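Local coordinates for trehalose-6-phosphate phosphatase-related protein (Thermoplasma acidophilum, PDB 1U02) that removes the phosphate from trehalose 6-phosphate to release free trehalose, a magnesium-dependent reaction of trehalose biosynthesis, at residues A164-R169 against E188-A193. Numbering follows the deposited sequence.
Sequences AIRSVR and EANDDA
R166 and R169, one turn apart on helix 161-169, converge on D192 in a salt-bridge network that ties this helix to the loop between helix 181-188 and strand 194-198 in the HAD-type phosphatase fold. R169 takes the carboxylate end-on, NH2 to OD2 of D192 at 2.7 Å and NH1 to OD1 of D192 at 3.1 Å. Both oxygens lie near the guanidinium plane, but OD2 is met from above the carboxylate plane. R166 adds a weaker salt bridge, its NH2 3.2 Å from OD1 of D192, the two planes nearly parallel (8° apart). Neutral acceptors take further bonds: NH1 of R169 also donates to OD1 of N190 (2.9 Å), in the amide plane on a lone pair, while ND2 of N190 turns back to A186 O. With the R166 chain bent at chi2 (93°) and chi3 (-107°), its NH1 makes a weak bond to A189 O; its NH2 also bonds G170 O. Replacing R169 by an alanine would probably cost D192 its two-nitrogen grip and OD1 of N190 this donor. In van der Waals contact, the CG2 methyl of I165 lies 3.9 Å from the amide ND2 of N190, and both side chains rest on I176 of strand 174-178. A type I turn, N190 to A193, brings A193 up to R169, its CB over the centre of one guanidinium face, 4.1 Å from CZ of R169.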
loop_
_atom_site.group_PDB
_atom_site.type_symbol
_atom_site.label_atom_id
_atom_site.label_comp_id
_atom_site.label_asym_id
_atom_site.label_seq_id
_atom_site.Cartn_x
_atom_site.Cartn_y
_atom_site.Cartn_z
ATOM N N ALA A 164 10.440 6.604 -0.560
ATOM C CA ALA A 164 9.421 7.523 -1.052
ATOM C C ALA A 164 8.998 8.481 0.056
ATOM O O ALA A 164 8.886 9.688 -0.159
ATOM C CB ALA A 164 8.211 6.741 -1.561
ATOM N N ILE A 165 8.755 7.941 1.244
ATOM C CA ILE A 165 8.360 8.777 2.367
ATOM C C ILE A 165 9.500 9.738 2.701
ATOM O O ILE A 165 9.297 10.945 2.827
ATOM C CB ILE A 165 8.011 7.920 3.603
ATOM C CG1 ILE A 165 6.742 7.110 3.317
ATOM C CG2 ILE A 165 7.809 8.817 4.827
ATOM C CD1 ILE A 165 6.383 6.115 4.405
ATOM N N ARG A 166 10.703 9.191 2.826
ATOM C CA ARG A 166 11.887 9.991 3.137
ATOM C C ARG A 166 12.012 11.163 2.162
ATOM O O ARG A 166 12.253 12.304 2.559
ATOM C CB ARG A 166 13.134 9.113 3.033
ATOM C CG ARG A 166 14.426 9.774 3.479
ATOM C CD ARG A 166 14.726 9.485 4.945
ATOM N NE ARG A 166 14.509 10.644 5.804
ATOM C CZ ARG A 166 14.839 10.692 7.094
ATOM N NH1 ARG A 166 15.402 9.643 7.680
ATOM N NH2 ARG A 166 14.614 11.793 7.796
ATOM N N SER A 167 11.835 10.864 0.879
ATOM C CA SER A 167 11.935 11.861 -0.179
ATOM C C SER A 167 10.958 13.021 0.006
ATOM O O SER A 167 11.274 14.166 -0.312
ATOM C CB SER A 167 11.702 11.191 -1.534
ATOM O OG SER A 167 11.710 12.141 -2.579
ATOM N N VAL A 168 9.771 12.725 0.522
ATOM C CA VAL A 168 8.766 13.759 0.742
ATOM C C VAL A 168 9.003 14.596 2.000
ATOM O O VAL A 168 8.991 15.826 1.946
ATOM C CB VAL A 168 7.355 13.144 0.841
ATOM C CG1 VAL A 168 6.361 14.201 1.294
ATOM C CG2 VAL A 168 6.944 12.573 -0.506
ATOM N N ARG A 169 9.214 13.925 3.127
ATOM C CA ARG A 169 9.409 14.602 4.407
ATOM C C ARG A 169 10.803 15.163 4.648
ATOM O O ARG A 169 10.956 16.153 5.362
ATOM C CB ARG A 169 9.063 13.657 5.561
ATOM C CG ARG A 169 9.916 12.400 5.610
ATOM C CD ARG A 169 9.674 11.618 6.894
ATOM N NE ARG A 169 10.141 12.357 8.064
ATOM C CZ ARG A 169 11.200 12.016 8.794
ATOM N NH1 ARG A 169 11.911 10.938 8.485
ATOM N NH2 ARG A 169 11.554 12.761 9.834
ATOM N N GLU A 188 12.442 2.083 9.622
ATOM C CA GLU A 188 13.903 2.026 9.630
ATOM C C GLU A 188 14.518 3.173 8.823
ATOM O O GLU A 188 15.520 3.763 9.235
ATOM C CB GLU A 188 14.359 0.671 9.068
ATOM C CG GLU A 188 15.833 0.324 9.266
ATOM C CD GLU A 188 16.762 1.080 8.331
ATOM O OE1 GLU A 188 16.494 1.104 7.107
ATOM O OE2 GLU A 188 17.771 1.640 8.818
ATOM N N ALA A 189 13.917 3.491 7.677
ATOM C CA ALA A 189 14.415 4.569 6.823
ATOM C C ALA A 189 13.964 5.949 7.301
ATOM O O ALA A 189 14.344 6.970 6.726
ATOM C CB ALA A 189 13.960 4.346 5.381
ATOM N N ASN A 190 13.151 5.971 8.350
ATOM C CA ASN A 190 12.637 7.218 8.915
ATOM C C ASN A 190 12.548 7.063 10.434
ATOM O O ASN A 190 11.578 7.500 11.053
ATOM C CB ASN A 190 11.236 7.511 8.356
ATOM C CG ASN A 190 11.240 7.772 6.861
ATOM O OD1 ASN A 190 11.547 8.876 6.412
ATOM N ND2 ASN A 190 10.904 6.751 6.082
ATOM N N ASP A 191 13.567 6.454 11.032
ATOM C CA ASP A 191 13.566 6.208 12.472
ATOM C C ASP A 191 13.454 7.440 13.368
ATOM O O ASP A 191 13.187 7.312 14.564
ATOM C CB ASP A 191 14.800 5.386 12.868
ATOM C CG ASP A 191 16.096 6.155 12.705
ATOM O OD1 ASP A 191 16.275 7.180 13.393
ATOM O OD2 ASP A 191 16.942 5.731 11.891
ATOM N N ASP A 192 13.645 8.628 12.802
ATOM C CA ASP A 192 13.544 9.847 13.592
ATOM C C ASP A 192 12.099 10.342 13.651
ATOM O O ASP A 192 11.805 11.355 14.283
ATOM C CB ASP A 192 14.446 10.942 13.010
ATOM C CG ASP A 192 14.033 11.362 11.610
ATOM O OD1 ASP A 192 14.021 10.503 10.703
ATOM O OD2 ASP A 192 13.728 12.556 11.417
ATOM N N ALA A 193 11.196 9.622 12.995
ATOM C CA ALA A 193 9.790 10.005 12.977
ATOM C C ALA A 193 8.983 9.243 14.021
ATOM O O ALA A 193 9.472 8.285 14.622
ATOM C CB ALA A 193 9.204 9.765 11.586
#